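Local coordinates for galactose mutarotase-like protein (Clostridium acetobutylicum, PDB 3OS7) that probably binds carbohydrates and may interconvert the anomers of an aldose sugar, as aldose 1-epimerases of the galactose mutarotase family do, at residues L31-L43 against F62-V76. Residues are numbered along the deposited sequence; the frame is centred on the assembly and turned at random.
Sequences LIIPDVGGNVVEL and FEDFKNRPQVYGLPV
The backbone N-H of Leu74 is shared by two acceptors of strand 39-45: Leu74 N donates a hydrogen bond to Asn39 OD1 (2.9 Å), approaching from above the amide carbonyl plane, and, weakly and at a bent angle, to Val40 O. The amide of Asn39 also works in the other direction, ND2 donating to Tyr72 O over 3.1 Å in a nearly straight bond (168°). That carbonyl lies almost in the Asn39 amide plane, although ND2 stands above the plane of the Tyr72 carbonyl. Gripped at both ends, the buried amide has its rotation fixed, and it spans Gly73, whose CA packs 3.4 Å from Asn39 OD1. A chi1 of -170° sets Asn39 CG anti to the backbone N, which brings the amide to Leu74 N and Tyr72 O.

Two waters extend the polar seam: one receives the Val76 N-H and donates to the carbonyls of Gly37 and Leu74, while the other receives the N-H of Val40 and donates to those of Gly38 and Leu74. Leu74 O accepts from both.

Beyond the amide the contact turns apolar. Val36 packs against helix 62-67 and Pro69: CG2 meets Phe62 CE1 at 3.5 Å, CB lies 3.6 Å from Phe65 CE2, and CG1 touches Pro69 CB at 3.7 Å. From strand 39-45, Val41 CG1 reaches Phe65 CZ at 3.7 Å. Trp15 meets the Phe65 ring and His18 stacks on Phe62; His18 ND1 is hydrogen-bonded to Asp35 OD2.

The chain reverses between strands 28-33 and 39-45 through a type I turn at Ile33-Val36 and a G1 beta bulge, where Gly38 and Asn39 face Ile33. This bulged beta hairpin, part of a five-stranded antiparallel sheet, receives the short helix and following loop in the beta-sandwich fold of the galactose mutarotase family.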
loop_
_atom_site.group_PDB
_atom_site.type_symbol
_atom_site.label_atom_id
_atom_site.label_comp_id
_atom_site.label_asym_id
_atom_site.label_seq_id
_atom_site.Cartn_x
_atom_site.Cartn_y
_atom_site.Cartn_z
ATOM N N LEU A 31 1.967 8.561 12.494
ATOM C CA LEU A 31 3.422 8.542 12.711
ATOM C C LEU A 31 4.062 8.052 11.424
ATOM O O LEU A 31 3.724 6.979 10.949
ATOM C CB LEU A 31 3.766 7.615 13.878
ATOM C CG LEU A 31 5.257 7.417 14.173
ATOM C CD1 LEU A 31 5.928 8.761 14.476
ATOM C CD2 LEU A 31 5.385 6.418 15.332
ATOM N N ILE A 32 5.008 8.825 10.883
ATOM C CA ILE A 32 5.705 8.469 9.695
ATOM C C ILE A 32 7.218 8.367 9.959
ATOM O O ILE A 32 7.777 9.138 10.755
ATOM C CB ILE A 32 5.396 9.454 8.529
ATOM C CG1 ILE A 32 5.904 8.908 7.184
ATOM C CG2 ILE A 32 5.970 10.863 8.794
ATOM C CD1 ILE A 32 5.417 9.772 5.977
ATOM N N ILE A 33 7.839 7.365 9.322
ATOM C CA ILE A 33 9.278 7.089 9.489
ATOM C C ILE A 33 10.030 7.318 8.162
ATOM O O ILE A 33 10.164 6.396 7.336
ATOM C CB ILE A 33 9.561 5.654 9.956
ATOM C CG1 ILE A 33 8.623 5.200 11.095
ATOM C CG2 ILE A 33 11.052 5.550 10.395
ATOM C CD1 ILE A 33 8.732 6.006 12.367
ATOM N N PRO A 34 10.532 8.540 7.950
ATOM C CA PRO A 34 11.222 8.841 6.693
ATOM C C PRO A 34 12.380 7.898 6.352
ATOM O O PRO A 34 12.481 7.460 5.198
ATOM C CB PRO A 34 11.689 10.286 6.883
ATOM C CG PRO A 34 10.715 10.857 7.858
ATOM C CD PRO A 34 10.389 9.731 8.798
ATOM N N ASP A 35 13.188 7.533 7.348
ATOM C CA ASP A 35 14.334 6.646 7.133
ATOM C C ASP A 35 14.019 5.235 6.628
ATOM O O ASP A 35 14.897 4.576 6.082
ATOM C CB ASP A 35 15.133 6.490 8.423
ATOM C CG ASP A 35 16.131 7.632 8.644
ATOM O OD1 ASP A 35 16.381 8.404 7.703
ATOM O OD2 ASP A 35 16.661 7.744 9.760
ATOM N N VAL A 36 12.786 4.763 6.839
ATOM C CA VAL A 36 12.371 3.483 6.297
ATOM C C VAL A 36 11.108 3.657 5.409
ATOM O O VAL A 36 9.970 3.514 5.856
ATOM C CB VAL A 36 12.167 2.418 7.394
ATOM C CG1 VAL A 36 11.898 1.076 6.778
ATOM C CG2 VAL A 36 13.422 2.331 8.345
ATOM N N GLY A 37 11.339 3.973 4.149
ATOM C CA GLY A 37 10.264 3.977 3.152
ATOM C C GLY A 37 9.254 5.082 3.273
ATOM O O GLY A 37 8.208 5.026 2.610
ATOM N N GLY A 38 9.527 6.099 4.090
ATOM C CA GLY A 38 8.487 7.094 4.398
ATOM C C GLY A 38 7.219 6.408 4.867
ATOM O O GLY A 38 6.102 6.837 4.553
ATOM N N ASN A 39 7.393 5.358 5.675
ATOM C CA ASN A 39 6.281 4.495 6.052
ATOM C C ASN A 39 5.487 5.149 7.182
ATOM O O ASN A 39 6.034 5.439 8.241
ATOM C CB ASN A 39 6.840 3.129 6.467
ATOM C CG ASN A 39 5.761 2.071 6.660
ATOM O OD1 ASN A 39 4.661 2.366 7.144
ATOM N ND2 ASN A 39 6.106 0.806 6.339
ATOM N N VAL A 40 4.195 5.376 6.940
ATOM C CA VAL A 40 3.221 5.669 7.978
ATOM C C VAL A 40 2.852 4.370 8.750
ATOM O O VAL A 40 2.116 3.526 8.257
ATOM C CB VAL A 40 1.959 6.355 7.418
ATOM C CG1 VAL A 40 0.944 6.644 8.544
ATOM C CG2 VAL A 40 2.346 7.640 6.680
ATOM N N VAL A 41 3.426 4.213 9.933
ATOM C CA VAL A 41 3.307 3.002 10.736
ATOM C C VAL A 41 2.206 3.033 11.763
ATOM O O VAL A 41 1.873 2.003 12.349
ATOM C CB VAL A 41 4.636 2.663 11.456
ATOM C CG1 VAL A 41 5.707 2.373 10.430
ATOM C CG2 VAL A 41 5.074 3.760 12.474
ATOM N N GLU A 42 1.617 4.200 11.967
ATOM C CA GLU A 42 0.499 4.348 12.872
ATOM C C GLU A 42 -0.509 5.366 12.350
ATOM O O GLU A 42 -0.125 6.400 11.864
ATOM C CB GLU A 42 1.009 4.798 14.251
ATOM C CG GLU A 42 -0.030 4.558 15.326
ATOM C CD GLU A 42 0.508 4.810 16.714
ATOM O OE1 GLU A 42 1.049 5.912 16.921
ATOM O OE2 GLU A 42 0.395 3.902 17.573
ATOM N N LEU A 43 -1.795 5.023 12.432
ATOM C CA LEU A 43 -2.903 5.945 12.171
ATOM C C LEU A 43 -4.010 5.586 13.153
ATOM O O LEU A 43 -4.558 4.471 13.097
ATOM C CB LEU A 43 -3.444 5.806 10.769
ATOM C CG LEU A 43 -4.657 6.698 10.465
ATOM C CD1 LEU A 43 -4.310 8.217 10.562
ATOM C CD2 LEU A 43 -5.268 6.356 9.118
ATOM N N PHE A 62 15.196 -1.510 15.254
ATOM C CA PHE A 62 15.188 -0.746 14.020
ATOM C C PHE A 62 15.584 -1.608 12.831
ATOM O O PHE A 62 14.938 -1.583 11.796
ATOM C CB PHE A 62 16.127 0.462 14.091
ATOM C CG PHE A 62 16.186 1.232 12.812
ATOM C CD1 PHE A 62 15.178 2.129 12.485
ATOM C CD2 PHE A 62 17.213 1.019 11.894
ATOM C CE1 PHE A 62 15.222 2.829 11.300
ATOM C CE2 PHE A 62 17.264 1.730 10.702
ATOM C CZ PHE A 62 16.260 2.635 10.406
ATOM N N GLU A 63 16.662 -2.360 12.985
ATOM C CA GLU A 63 17.205 -3.123 11.884
ATOM C C GLU A 63 16.239 -4.198 11.369
ATOM O O GLU A 63 16.179 -4.433 10.163
ATOM C CB GLU A 63 18.519 -3.782 12.311
ATOM C CG GLU A 63 19.424 -4.101 11.152
ATOM C CD GLU A 63 19.888 -2.861 10.395
ATOM O OE1 GLU A 63 19.829 -1.732 10.951
ATOM O OE2 GLU A 63 20.320 -3.026 9.233
ATOM N N ASP A 64 15.486 -4.815 12.278
ATOM C CA ASP A 64 14.478 -5.823 11.936
ATOM C C ASP A 64 13.272 -5.187 11.246
ATOM O O ASP A 64 12.680 -5.807 10.367
ATOM C CB ASP A 64 14.018 -6.597 13.165
ATOM C CG ASP A 64 15.141 -7.440 13.786
ATOM O OD1 ASP A 64 16.015 -7.903 13.035
ATOM O OD2 ASP A 64 15.162 -7.605 15.023
ATOM N N PHE A 65 12.958 -3.942 11.608
ATOM C CA PHE A 65 11.961 -3.164 10.879
ATOM C C PHE A 65 12.462 -2.835 9.466
ATOM O O PHE A 65 11.797 -3.154 8.465
ATOM C CB PHE A 65 11.590 -1.895 11.636
ATOM C CG PHE A 65 10.621 -1.001 10.892
ATOM C CD1 PHE A 65 9.419 -1.507 10.390
ATOM C CD2 PHE A 65 10.914 0.328 10.681
ATOM C CE1 PHE A 65 8.525 -0.682 9.706
ATOM C CE2 PHE A 65 10.025 1.152 9.981
ATOM C CZ PHE A 65 8.836 0.648 9.498
ATOM N N LYS A 66 13.660 -2.276 9.367
ATOM C CA LYS A 66 14.206 -1.850 8.073
ATOM C C LYS A 66 14.360 -3.012 7.099
ATOM O O LYS A 66 14.203 -2.837 5.888
ATOM C CB LYS A 66 15.545 -1.145 8.250
ATOM C CG LYS A 66 16.273 -0.807 6.937
ATOM C CD LYS A 66 17.526 0.038 7.163
ATOM C CE LYS A 66 18.710 -0.793 7.669
ATOM N NZ LYS A 66 19.937 0.042 7.941
ATOM N N ASN A 67 14.663 -4.192 7.629
ATOM C CA ASN A 67 14.825 -5.379 6.794
ATOM C C ASN A 67 13.522 -6.007 6.308
ATOM O O ASN A 67 13.528 -6.713 5.299
ATOM C CB ASN A 67 15.636 -6.420 7.538
ATOM C CG ASN A 67 17.103 -6.098 7.536
ATOM O OD1 ASN A 67 17.602 -5.385 6.644
ATOM N ND2 ASN A 67 17.810 -6.620 8.522
ATOM N N ARG A 68 12.418 -5.732 6.996
ATOM C CA ARG A 68 11.088 -6.248 6.591
ATOM C C ARG A 68 9.985 -5.242 6.954
ATOM O O ARG A 68 9.144 -5.473 7.813
ATOM C CB ARG A 68 10.829 -7.597 7.242
ATOM C CG ARG A 68 9.760 -8.397 6.535
ATOM C CD ARG A 68 9.241 -9.472 7.441
ATOM N NE ARG A 68 8.277 -10.328 6.753
ATOM C CZ ARG A 68 7.564 -11.258 7.364
ATOM N NH1 ARG A 68 7.691 -11.435 8.665
ATOM N NH2 ARG A 68 6.694 -11.976 6.681
ATOM N N PRO A 69 9.979 -4.096 6.276
ATOM C CA PRO A 69 9.000 -3.065 6.646
ATOM C C PRO A 69 7.628 -3.328 6.043
ATOM O O PRO A 69 6.610 -2.726 6.470
ATOM C CB PRO A 69 9.630 -1.792 6.070
ATOM C CG PRO A 69 10.349 -2.265 4.877
ATOM C CD PRO A 69 10.943 -3.594 5.290
ATOM N N GLN A 70 7.581 -4.234 5.067
ATOM C CA GLN A 70 6.351 -4.447 4.337
ATOM C C GLN A 70 5.188 -5.068 5.128
ATOM O O GLN A 70 4.072 -5.101 4.621
ATOM C CB GLN A 70 6.594 -5.289 3.086
ATOM C CG GLN A 70 7.089 -6.696 3.329
ATOM C CD GLN A 70 8.570 -6.764 3.304
ATOM O OE1 GLN A 70 9.232 -5.770 3.553
ATOM N NE2 GLN A 70 9.122 -7.952 3.028
ATOM N N VAL A 71 5.452 -5.586 6.328
ATOM C CA VAL A 71 4.402 -6.120 7.203
ATOM C C VAL A 71 3.899 -5.131 8.263
ATOM O O VAL A 71 3.169 -5.515 9.161
ATOM C CB VAL A 71 4.837 -7.439 7.836
ATOM C CG1 VAL A 71 5.071 -8.428 6.741
ATOM C CG2 VAL A 71 6.072 -7.276 8.761
ATOM N N TYR A 72 4.270 -3.845 8.118
ATOM C CA TYR A 72 3.762 -2.768 8.936
ATOM C C TYR A 72 3.334 -1.545 8.106
ATOM O O TYR A 72 3.918 -1.211 7.070
ATOM C CB TYR A 72 4.833 -2.280 9.912
ATOM C CG TYR A 72 5.240 -3.349 10.904
ATOM C CD1 TYR A 72 4.436 -3.628 12.010
ATOM C CD2 TYR A 72 6.414 -4.071 10.729
ATOM C CE1 TYR A 72 4.801 -4.635 12.937
ATOM C CE2 TYR A 72 6.794 -5.046 11.641
ATOM C CZ TYR A 72 5.987 -5.332 12.729
ATOM O OH TYR A 72 6.374 -6.311 13.626
ATOM N N GLY A 73 2.331 -0.863 8.615
ATOM C CA GLY A 73 1.958 0.473 8.108
ATOM C C GLY A 73 1.609 0.513 6.619
ATOM O O GLY A 73 0.865 -0.349 6.105
ATOM N N LEU A 74 2.155 1.518 5.924
ATOM C CA LEU A 74 1.876 1.755 4.502
ATOM C C LEU A 74 3.193 1.692 3.697
ATOM O O LEU A 74 3.817 2.728 3.420
ATOM C CB LEU A 74 1.196 3.118 4.320
ATOM C CG LEU A 74 -0.176 3.318 4.972
ATOM C CD1 LEU A 74 -0.687 4.724 4.764
ATOM C CD2 LEU A 74 -1.166 2.307 4.378
ATOM N N PRO A 75 3.638 0.485 3.352
ATOM C CA PRO A 75 4.862 0.291 2.564
ATOM C C PRO A 75 4.625 0.513 1.080
ATOM O O PRO A 75 3.910 -0.250 0.441
ATOM C CB PRO A 75 5.223 -1.177 2.818
ATOM C CG PRO A 75 4.201 -1.663 3.846
ATOM C CD PRO A 75 3.018 -0.808 3.681
ATOM N N VAL A 76 5.290 1.516 0.510
ATOM C CA VAL A 76 5.141 1.778 -0.919
ATOM C C VAL A 76 6.000 0.832 -1.772
ATOM O O VAL A 76 7.184 0.633 -1.523
ATOM C CB VAL A 76 5.384 3.265 -1.242
ATOM C CG1 VAL A 76 6.815 3.643 -1.012
ATOM C CG2 VAL A 76 4.924 3.598 -2.662
HETATM O O HOH W 1 6.778 2.859 2.568
HETATM O O HOH W 2 3.752 5.503 3.870
#